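Local coordinates for protein intracellular exo-alpha-(1->5)-L-arabinofuranosidase (Bifidobacterium longum, PDB 2Y2W) that hydrolyses terminal non-reducing alpha-L-arabinofuranosyl residues, notably alpha-(1->5)-linked ones, from arabinans and arabinoxylan as a family 51 glycoside hydrolase, at residues V116-W121 with R135-H140; W266-L271 with A321-E326; V343-K348 with A382-V387. All coordinates share one frame; numbering follows the deposited sequence.

Contact 1: V116-W121 with R135-H140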
loop_
_atom_site.group_PDB
_atom_site.type_symbol
_atom_site.label_atom_id
_atom_site.label_comp_id
_atom_site.label_asym_id
_atom_site.label_seq_id
_atom_site.Cartn_x
_atom_site.Cartn_y
_atom_site.Cartn_z
ATOM N N VAL D 116 -9.362 13.989 -7.728
ATOM C CA VAL D 116 -7.930 13.762 -7.483
ATOM C C VAL D 116 -7.588 12.350 -6.983
ATOM O O VAL D 116 -6.470 11.874 -7.192
ATOM C CB VAL D 116 -7.328 14.854 -6.539
ATOM C CG1 VAL D 116 -7.703 14.606 -5.084
ATOM C CG2 VAL D 116 -5.816 14.945 -6.692
ATOM N N SER D 117 -8.558 11.684 -6.353
ATOM C CA SER D 117 -8.354 10.350 -5.776
ATOM C C SER D 117 -8.058 9.238 -6.795
ATOM O O SER D 117 -7.563 8.173 -6.423
ATOM C CB SER D 117 -9.542 9.963 -4.892
ATOM O OG SER D 117 -9.557 10.748 -3.713
ATOM N N ASN D 118 -8.356 9.488 -8.067
ATOM C CA ASN D 118 -7.973 8.567 -9.139
ATOM C C ASN D 118 -7.332 9.304 -10.315
ATOM O O ASN D 118 -7.630 9.038 -11.481
ATOM C CB ASN D 118 -9.161 7.690 -9.573
ATOM C CG ASN D 118 -10.167 8.432 -10.440
ATOM O OD1 ASN D 118 -10.456 8.008 -11.558
ATOM N ND2 ASN D 118 -10.700 9.539 -9.932
ATOM N N TYR D 119 -6.423 10.219 -9.986
ATOM C CA TYR D 119 -5.794 11.089 -10.968
ATOM C C TYR D 119 -4.276 10.927 -10.981
ATOM O O TYR D 119 -3.635 10.953 -9.932
ATOM C CB TYR D 119 -6.186 12.544 -10.680
ATOM C CG TYR D 119 -5.501 13.579 -11.539
ATOM C CD1 TYR D 119 -5.653 13.583 -12.928
ATOM C CD2 TYR D 119 -4.712 14.569 -10.961
ATOM C CE1 TYR D 119 -5.027 14.542 -13.719
ATOM C CE2 TYR D 119 -4.083 15.532 -11.741
ATOM C CZ TYR D 119 -4.246 15.512 -13.116
ATOM O OH TYR D 119 -3.621 16.465 -13.876
ATOM N N ASN D 120 -3.714 10.748 -12.173
ATOM C CA ASN D 120 -2.263 10.675 -12.349
ATOM C C ASN D 120 -1.737 12.020 -12.847
ATOM O O ASN D 120 -2.038 12.429 -13.969
ATOM C CB ASN D 120 -1.890 9.561 -13.331
ATOM C CG ASN D 120 -2.616 8.260 -13.046
ATOM O OD1 ASN D 120 -2.542 7.720 -11.940
ATOM N ND2 ASN D 120 -3.317 7.744 -14.050
ATOM N N TRP D 121 -0.958 12.701 -12.008
ATOM C CA TRP D 121 -0.575 14.093 -12.258
ATOM C C TRP D 121 0.290 14.300 -13.509
ATOM O O TRP D 121 0.293 15.387 -14.084
ATOM C CB TRP D 121 0.089 14.704 -11.015
ATOM C CG TRP D 121 1.423 14.121 -10.703
ATOM C CD1 TRP D 121 1.682 13.050 -9.901
ATOM C CD2 TRP D 121 2.687 14.572 -11.193
ATOM N NE1 TRP D 121 3.033 12.803 -9.861
ATOM C CE2 TRP D 121 3.673 13.723 -10.646
ATOM C CE3 TRP D 121 3.085 15.611 -12.046
ATOM C CZ2 TRP D 121 5.033 13.879 -10.925
ATOM C CZ3 TRP D 121 4.436 15.769 -12.320
ATOM C CH2 TRP D 121 5.394 14.906 -11.759
ATOM N N ARG D 135 -10.136 8.161 -17.752
ATOM C CA ARG D 135 -11.407 8.074 -17.052
ATOM C C ARG D 135 -11.320 8.815 -15.730
ATOM O O ARG D 135 -10.276 8.806 -15.075
ATOM C CB ARG D 135 -11.732 6.615 -16.731
ATOM C CG ARG D 135 -12.373 5.813 -17.832
ATOM C CD ARG D 135 -12.646 4.405 -17.326
ATOM N NE ARG D 135 -13.635 3.703 -18.136
ATOM C CZ ARG D 135 -14.103 2.488 -17.871
ATOM N NH1 ARG D 135 -13.671 1.813 -16.807
ATOM N NH2 ARG D 135 -15.006 1.942 -18.675
ATOM N N ASP D 136 -12.421 9.447 -15.337
ATOM C CA ASP D 136 -12.596 9.875 -13.957
ATOM C C ASP D 136 -13.737 9.080 -13.340
ATOM O O ASP D 136 -14.880 9.184 -13.780
ATOM C CB ASP D 136 -12.881 11.375 -13.857
ATOM C CG ASP D 136 -13.305 11.789 -12.455
ATOM O OD1 ASP D 136 -12.624 11.392 -11.484
ATOM O OD2 ASP D 136 -14.328 12.497 -12.324
ATOM N N LEU D 137 -13.415 8.287 -12.322
ATOM C CA LEU D 137 -14.407 7.462 -11.633
ATOM C C LEU D 137 -15.394 8.281 -10.809
ATOM O O LEU D 137 -16.578 7.954 -10.756
ATOM C CB LEU D 137 -13.719 6.425 -10.744
ATOM C CG LEU D 137 -13.471 5.023 -11.307
ATOM C CD1 LEU D 137 -12.574 5.023 -12.543
ATOM C CD2 LEU D 137 -12.881 4.143 -10.220
ATOM N N ALA D 138 -14.902 9.345 -10.179
ATOM C CA ALA D 138 -15.702 10.159 -9.259
ATOM C C ALA D 138 -16.970 10.753 -9.885
ATOM O O ALA D 138 -18.045 10.694 -9.288
ATOM C CB ALA D 138 -14.848 11.255 -8.655
ATOM N N TRP D 139 -16.840 11.314 -11.085
ATOM C CA TRP D 139 -17.953 12.001 -11.748
ATOM C C TRP D 139 -18.388 11.314 -13.043
ATOM O O TRP D 139 -19.253 11.818 -13.762
ATOM C CB TRP D 139 -17.605 13.478 -11.971
ATOM C CG TRP D 139 -17.263 14.142 -10.681
ATOM C CD1 TRP D 139 -16.017 14.458 -10.225
ATOM C CD2 TRP D 139 -18.178 14.514 -9.643
ATOM N NE1 TRP D 139 -16.100 15.024 -8.975
ATOM C CE2 TRP D 139 -17.415 15.066 -8.592
ATOM C CE3 TRP D 139 -19.570 14.444 -9.505
ATOM C CZ2 TRP D 139 -17.997 15.552 -7.418
ATOM C CZ3 TRP D 139 -20.149 14.924 -8.336
ATOM C CH2 TRP D 139 -19.362 15.474 -7.309
ATOM N N HIS D 140 -17.791 10.153 -13.307
ATOM C CA HIS D 140 -18.112 9.315 -14.464
ATOM C C HIS D 140 -17.938 10.072 -15.780
ATOM O O HIS D 140 -18.850 10.143 -16.598
ATOM C CB HIS D 140 -19.523 8.723 -14.335
ATOM C CG HIS D 140 -19.709 7.435 -15.075
ATOM N ND1 HIS D 140 -19.142 6.250 -14.658
ATOM C CD2 HIS D 140 -20.404 7.143 -16.199
ATOM C CE1 HIS D 140 -19.477 5.285 -15.495
ATOM N NE2 HIS D 140 -20.244 5.800 -16.438
HETATM O O HOH W 1 -9.482 6.457 -13.509
#
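Asn118 reaches across to the turn at Asp136-Leu137 and meets it with both ends of its amide. The side chain of Asp136 runs at about a right angle to that of Asn118, yet the two flat groups lie nearly coplanar, their planes 27° apart. On the donor end, Asn118 ND2 reaches Asp136 OD1 at 3.1 Å; the oxygen sits in the amide plane and the N-H points almost straight at it. On the acceptor end, Asn118 OD1 takes the backbone N-H of Leu137, again at 3.1 Å, from a donor tilted 35° off the carbonyl plane. Asn118 CG stands between its own backbone N and carbonyl carbon (chi1 76°), which sends the amide out toward residues 135-138. A water adds a third link: it donates to Asn118 OD1 at 2.7 Å and to Arg135 O at 2.9 Å. Leu137 lays CB and CD1 alongside the same amide oxygen.

Asp136 is itself held by the turn that follows. Its OD2 accepts from Trp139 N at 3.0 Å, from above the carboxylate plane, forming an Asx motif, while OD1 has a weak bond from Ala138 N. The turn lies next to the probable sugar site: Trp139 NE1 bonds Glu69, and Ala138 lies close to Asn114, both residues that probably bind arabinofuranose. Leu137 also packs on Ala244 of the second subunit.

Chemically, the two direct bonds fix which end of the amide is oxygen and which nitrogen, and the three N-H groups gathered at the Asp136 carboxylate would be expected to favour its charged form.

Contact 2: W266-L271 with A321-E326; sequences WEKTVL and ADQARE
Leu271 and Ala324 bring the two helices together, with Leu271 CB against Ala324 CB at 3.7 Å. One helical turn back, the methyl Leu271 CD1 lies over the backbone of Ala321, 3.8 Å from its CA and nearly as close to its CB. A single leucine thus spans two small residues of helix 307-327. Its CG lies anti to the carbonyl carbon (chi1 -61°) and the chain then runs on extended, which carries CD1 back to Ala321 while CB stays at Ala324.

Nearer the solvent, Lys268 and Gln323 pass each other at an oblique angle. The touch is made by the lysine methylenes: Lys268 CE comes to 3.2 Å from Gln323 OE1, with CD next to it, and no hydrogen bond joins the two chains. Bends at the third and fourth torsions of Lys268 turn NZ aside from that oxygen.

The second shell sets these groups in place. Leu271 also rests on Val281 of strand 280-287 and on Leu278, so its inner side meets the barrel wall. Glu267 is tied to Ser255 through OE2, and Ala321 packs on Arg401, whose guanidinium makes a salt bridge with Asp322. On the far flank, Val270 and Thr269 lean on helix 227-244.

With alanines on one side, the axes of segments 266-271 and 321-326 approach to 8.5 Å, at 28° to each other. Near-parallel helices lying side by side outside a closed ring of eight parallel strands are the outer layer of a (beta/alpha)8 barrel, and this pair belongs to it, well away from the probable sugar-binding and catalytic residues.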
loop_
_atom_site.group_PDB
_atom_site.type_symbol
_atom_site.label_atom_id
_atom_site.label_comp_id
_atom_site.label_asym_id
_atom_site.label_seq_id
_atom_site.Cartn_x
_atom_site.Cartn_y
_atom_site.Cartn_z
ATOM N N TRP D 266 -12.141 11.358 14.010
ATOM C CA TRP D 266 -11.257 11.308 12.851
ATOM C C TRP D 266 -10.107 12.286 13.050
ATOM O O TRP D 266 -8.941 11.897 13.007
ATOM C CB TRP D 266 -12.022 11.651 11.569
ATOM C CG TRP D 266 -11.150 11.756 10.350
ATOM C CD1 TRP D 266 -10.438 12.848 9.937
ATOM C CD2 TRP D 266 -10.905 10.728 9.382
ATOM N NE1 TRP D 266 -9.761 12.563 8.776
ATOM C CE2 TRP D 266 -10.031 11.270 8.412
ATOM C CE3 TRP D 266 -11.337 9.402 9.241
ATOM C CZ2 TRP D 266 -9.580 10.530 7.314
ATOM C CZ3 TRP D 266 -10.890 8.668 8.148
ATOM C CH2 TRP D 266 -10.021 9.235 7.200
ATOM N N GLU D 267 -10.458 13.550 13.277
ATOM C CA GLU D 267 -9.489 14.624 13.479
ATOM C C GLU D 267 -8.540 14.329 14.636
ATOM O O GLU D 267 -7.332 14.508 14.508
ATOM C CB GLU D 267 -10.207 15.957 13.713
ATOM C CG GLU D 267 -10.871 16.555 12.470
ATOM C CD GLU D 267 -12.243 15.970 12.163
ATOM O OE1 GLU D 267 -12.712 15.066 12.889
ATOM O OE2 GLU D 267 -12.862 16.426 11.181
ATOM N N LYS D 268 -9.088 13.859 15.754
ATOM C CA LYS D 268 -8.282 13.553 16.931
ATOM C C LYS D 268 -7.198 12.523 16.624
ATOM O O LYS D 268 -6.023 12.762 16.896
ATOM C CB LYS D 268 -9.163 13.076 18.085
ATOM C CG LYS D 268 -8.519 13.231 19.457
ATOM C CD LYS D 268 -9.548 13.206 20.586
ATOM C CE LYS D 268 -10.413 14.470 20.614
ATOM N NZ LYS D 268 -11.583 14.398 19.687
ATOM N N THR D 269 -7.598 11.395 16.041
ATOM C CA THR D 269 -6.673 10.308 15.720
ATOM C C THR D 269 -5.625 10.741 14.691
ATOM O O THR D 269 -4.426 10.523 14.888
ATOM C CB THR D 269 -7.428 9.060 15.211
ATOM O OG1 THR D 269 -8.486 8.736 16.119
ATOM C CG2 THR D 269 -6.488 7.863 15.092
ATOM N N VAL D 270 -6.089 11.364 13.610
ATOM C CA VAL D 270 -5.224 11.781 12.505
ATOM C C VAL D 270 -4.222 12.857 12.934
ATOM O O VAL D 270 -3.017 12.715 12.701
ATOM C CB VAL D 270 -6.062 12.234 11.273
ATOM C CG1 VAL D 270 -5.216 13.020 10.266
ATOM C CG2 VAL D 270 -6.710 11.028 10.607
ATOM N N LEU D 271 -4.717 13.911 13.576
ATOM C CA LEU D 271 -3.865 15.031 13.980
ATOM C C LEU D 271 -2.886 14.675 15.100
ATOM O O LEU D 271 -1.773 15.185 15.115
ATOM C CB LEU D 271 -4.698 16.268 14.349
ATOM C CG LEU D 271 -5.596 16.882 13.264
ATOM C CD1 LEU D 271 -6.424 18.023 13.835
ATOM C CD2 LEU D 271 -4.805 17.349 12.043
ATOM N N ALA D 321 -8.258 19.559 17.340
ATOM C CA ALA D 321 -6.935 20.068 16.987
ATOM C C ALA D 321 -6.126 20.475 18.222
ATOM O O ALA D 321 -4.904 20.296 18.252
ATOM C CB ALA D 321 -7.058 21.235 16.020
ATOM N N ASP D 322 -6.814 21.015 19.230
ATOM C CA ASP D 322 -6.186 21.410 20.493
ATOM C C ASP D 322 -5.648 20.210 21.260
ATOM O O ASP D 322 -4.529 20.252 21.778
ATOM C CB ASP D 322 -7.170 22.183 21.381
ATOM C CG ASP D 322 -7.399 23.610 20.910
ATOM O OD1 ASP D 322 -6.578 24.131 20.124
ATOM O OD2 ASP D 322 -8.410 24.216 21.331
ATOM N N GLN D 323 -6.446 19.145 21.328
ATOM C CA GLN D 323 -6.062 17.938 22.060
ATOM C C GLN D 323 -4.899 17.196 21.412
ATOM O O GLN D 323 -4.170 16.469 22.089
ATOM C CB GLN D 323 -7.258 17.001 22.260
ATOM C CG GLN D 323 -8.222 17.459 23.349
ATOM C CD GLN D 323 -8.863 16.301 24.094
ATOM O OE1 GLN D 323 -9.445 15.401 23.486
ATOM N NE2 GLN D 323 -8.765 16.323 25.421
ATOM N N ALA D 324 -4.724 17.401 20.107
ATOM C CA ALA D 324 -3.600 16.823 19.374
ATOM C C ALA D 324 -2.284 17.510 19.746
ATOM O O ALA D 324 -1.263 16.845 19.929
ATOM C CB ALA D 324 -3.845 16.900 17.876
ATOM N N ARG D 325 -2.320 18.837 19.860
ATOM C CA ARG D 325 -1.159 19.620 20.275
ATOM C C ARG D 325 -0.704 19.247 21.688
ATOM O O ARG D 325 0.478 18.973 21.913
ATOM C CB ARG D 325 -1.455 21.123 20.183
ATOM C CG ARG D 325 -0.323 22.021 20.702
ATOM C CD ARG D 325 -0.727 23.493 20.804
ATOM N NE ARG D 325 -1.983 23.687 21.527
ATOM C CZ ARG D 325 -2.094 23.775 22.851
ATOM N NH1 ARG D 325 -1.023 23.685 23.628
ATOM N NH2 ARG D 325 -3.289 23.950 23.400
ATOM N N GLU D 326 -1.646 19.228 22.631
ATOM C CA GLU D 326 -1.330 18.937 24.033
ATOM C C GLU D 326 -0.959 17.472 24.291
ATOM O O GLU D 326 -0.283 17.168 25.272
ATOM C CB GLU D 326 -2.443 19.427 24.977
ATOM C CG GLU D 326 -3.848 18.933 24.654
ATOM C CD GLU D 326 -4.949 19.924 25.049
ATOM O OE1 GLU D 326 -4.637 21.097 25.362
ATOM O OE2 GLU D 326 -6.136 19.525 25.038
#

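Contact 3: V343-K348 with A382-V387; sequences VWYSDK and AADAVV
Just beyond barrel strand 335-341, which carries the probable nucleophile Glu340 at its C-terminal end, the chain turns toward helix 347-357, and here Tyr345 and Val343 meet Asp384 in the first turn of helix 382-397. Tyr345 OH donates to Asp384 OD1 at 3.0 Å and is met by the syn lone pair of that oxygen, on the side of OD2. The phenol and the carboxylate approach from opposite directions with their planes 64° apart. Asp384 OD2 lies in the plane of the ring at its edge, 3.5 Å from Tyr345 CE1, so the carboxylate faces the rim of the ring. With CG anti to its carbonyl carbon (chi1 -72°), the tyrosine ring leaves the backbone in the direction that brings the hydroxyl to the helix.

This loop belongs to the catalytic face of the (beta/alpha)8 barrel. Tyr345 is the centre of an inverse gamma turn, and its neighbour Trp344, probably important for substrate recognition, points elsewhere and meets Tyr286, which probably binds the sugar, edge to face. Asp378 accepts from Tyr345 N, giving the turn a second tether.

Val343 comes in beside the tyrosine, its side chain crossing that of Asp384 at about a right angle. One branch, Val343 CG1, lies 3.7 Å from Asp384 OD1; the other, CG2, sits 3.6 Å from Asp384 O and stretches to Val387 CG1 at 4.3 Å. Asp384 OD2, for its part, accepts from the backbone N of Thr381. Phe303 of helix 297-304 packs on all three of Val343, Asp384 and Val387.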
loop_
_atom_site.group_PDB
_atom_site.type_symbol
_atom_site.label_atom_id
_atom_site.label_comp_id
_atom_site.label_asym_id
_atom_site.label_seq_id
_atom_site.Cartn_x
_atom_site.Cartn_y
_atom_site.Cartn_z
ATOM N N VAL D 343 -23.266 26.602 -0.501
ATOM C CA VAL D 343 -24.593 26.043 -0.717
ATOM C C VAL D 343 -24.569 25.051 -1.876
ATOM O O VAL D 343 -24.148 25.396 -2.981
ATOM C CB VAL D 343 -25.647 27.155 -0.974
ATOM C CG1 VAL D 343 -26.984 26.560 -1.395
ATOM C CG2 VAL D 343 -25.826 28.023 0.265
ATOM N N TRP D 344 -25.012 23.821 -1.610
ATOM C CA TRP D 344 -25.123 22.784 -2.640
ATOM C C TRP D 344 -26.327 21.871 -2.414
ATOM O O TRP D 344 -26.420 21.185 -1.393
ATOM C CB TRP D 344 -23.824 21.967 -2.735
ATOM C CG TRP D 344 -23.896 20.729 -3.611
ATOM C CD1 TRP D 344 -24.628 20.565 -4.755
ATOM C CD2 TRP D 344 -23.179 19.500 -3.420
ATOM N NE1 TRP D 344 -24.426 19.311 -5.277
ATOM C CE2 TRP D 344 -23.538 18.637 -4.480
ATOM C CE3 TRP D 344 -22.269 19.046 -2.457
ATOM C CZ2 TRP D 344 -23.022 17.342 -4.601
ATOM C CZ3 TRP D 344 -21.754 17.756 -2.579
ATOM C CH2 TRP D 344 -22.134 16.920 -3.643
ATOM N N TYR D 345 -27.240 21.875 -3.383
ATOM C CA TYR D 345 -28.400 20.986 -3.382
ATOM C C TYR D 345 -27.974 19.582 -3.810
ATOM O O TYR D 345 -28.024 19.232 -4.992
ATOM C CB TYR D 345 -29.510 21.546 -4.283
ATOM C CG TYR D 345 -30.204 22.757 -3.700
ATOM C CD1 TYR D 345 -29.731 24.048 -3.949
ATOM C CD2 TYR D 345 -31.331 22.615 -2.892
ATOM C CE1 TYR D 345 -30.364 25.167 -3.403
ATOM C CE2 TYR D 345 -31.969 23.724 -2.342
ATOM C CZ TYR D 345 -31.484 24.994 -2.600
ATOM O OH TYR D 345 -32.119 26.087 -2.055
ATOM N N SER D 346 -27.554 18.788 -2.827
ATOM C CA SER D 346 -26.926 17.489 -3.066
ATOM C C SER D 346 -27.906 16.344 -3.329
ATOM O O SER D 346 -27.489 15.228 -3.649
ATOM C CB SER D 346 -25.984 17.133 -1.910
ATOM O OG SER D 346 -26.632 17.266 -0.657
ATOM N N ASP D 347 -29.202 16.624 -3.207
ATOM C CA ASP D 347 -30.241 15.630 -3.488
ATOM C C ASP D 347 -30.319 15.245 -4.968
ATOM O O ASP D 347 -30.680 14.112 -5.301
ATOM C CB ASP D 347 -31.608 16.094 -2.969
ATOM C CG ASP D 347 -31.985 17.491 -3.439
ATOM O OD1 ASP D 347 -31.087 18.296 -3.760
ATOM O OD2 ASP D 347 -33.198 17.788 -3.470
ATOM N N LYS D 348 -29.968 16.188 -5.843
ATOM C CA LYS D 348 -29.903 15.947 -7.288
ATOM C C LYS D 348 -28.812 14.932 -7.641
ATOM O O LYS D 348 -29.004 14.081 -8.511
ATOM C CB LYS D 348 -29.670 17.262 -8.050
ATOM C CG LYS D 348 -30.910 18.149 -8.251
ATOM C CD LYS D 348 -31.357 18.840 -6.963
ATOM C CE LYS D 348 -32.376 19.940 -7.225
ATOM N NZ LYS D 348 -31.728 21.250 -7.519
ATOM N N ALA D 382 -32.249 34.015 -3.990
ATOM C CA ALA D 382 -31.948 35.117 -3.078
ATOM C C ALA D 382 -31.636 34.617 -1.671
ATOM O O ALA D 382 -30.805 35.197 -0.974
ATOM C CB ALA D 382 -33.103 36.106 -3.046
ATOM N N ALA D 383 -32.302 33.536 -1.267
ATOM C CA ALA D 383 -32.092 32.929 0.046
ATOM C C ALA D 383 -30.734 32.237 0.152
ATOM O O ALA D 383 -30.066 32.338 1.182
ATOM C CB ALA D 383 -33.216 31.956 0.368
ATOM N N ASP D 384 -30.332 31.546 -0.916
ATOM C CA ASP D 384 -29.039 30.855 -0.968
ATOM C C ASP D 384 -27.876 31.820 -0.737
ATOM O O ASP D 384 -26.902 31.482 -0.060
ATOM C CB ASP D 384 -28.862 30.131 -2.307
ATOM C CG ASP D 384 -29.838 28.976 -2.492
ATOM O OD1 ASP D 384 -30.256 28.364 -1.486
ATOM O OD2 ASP D 384 -30.188 28.674 -3.654
ATOM N N ALA D 385 -27.998 33.022 -1.296
ATOM C CA ALA D 385 -26.993 34.069 -1.144
ATOM C C ALA D 385 -26.910 34.587 0.290
ATOM O O ALA D 385 -25.814 34.825 0.800
ATOM C CB ALA D 385 -27.272 35.207 -2.101
ATOM N N VAL D 386 -28.066 34.753 0.934
ATOM C CA VAL D 386 -28.127 35.260 2.309
ATOM C C VAL D 386 -27.491 34.269 3.292
ATOM O O VAL D 386 -26.849 34.673 4.265
ATOM C CB VAL D 386 -29.585 35.627 2.736
ATOM C CG1 VAL D 386 -29.644 36.094 4.190
ATOM C CG2 VAL D 386 -30.156 36.706 1.823
ATOM N N VAL D 387 -27.661 32.977 3.019
ATOM C CA VAL D 387 -27.047 31.923 3.829
ATOM C C VAL D 387 -25.519 31.961 3.715
ATOM O O VAL D 387 -24.819 31.849 4.722
ATOM C CB VAL D 387 -27.606 30.514 3.471
ATOM C CG1 VAL D 387 -26.882 29.413 4.248
ATOM C CG2 VAL D 387 -29.094 30.452 3.758
#

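Overall arrangement
From the N terminus, the three contacts come one after another, with no nesting or crossing. Contact 1 closes first, a short loop between barrel strand 107-110 and the small hairpin of strands 134-136 and 141-143. Contact 2 spans more chain, 49 residues, bringing helix 265-274 against helix 307-327 with strand 280-287 in between. Contact 3 then closes the excursion that follows strand 335-341, joining its exit loop to helix 382-397. Contacts 1 and 3 lie near the probable substrate site and come within about 5 Å at their nearest atoms without touching; contact 2 belongs to the helical layer, its centre about 30 Å from that of contact 1 and 31 Å from that of contact 3.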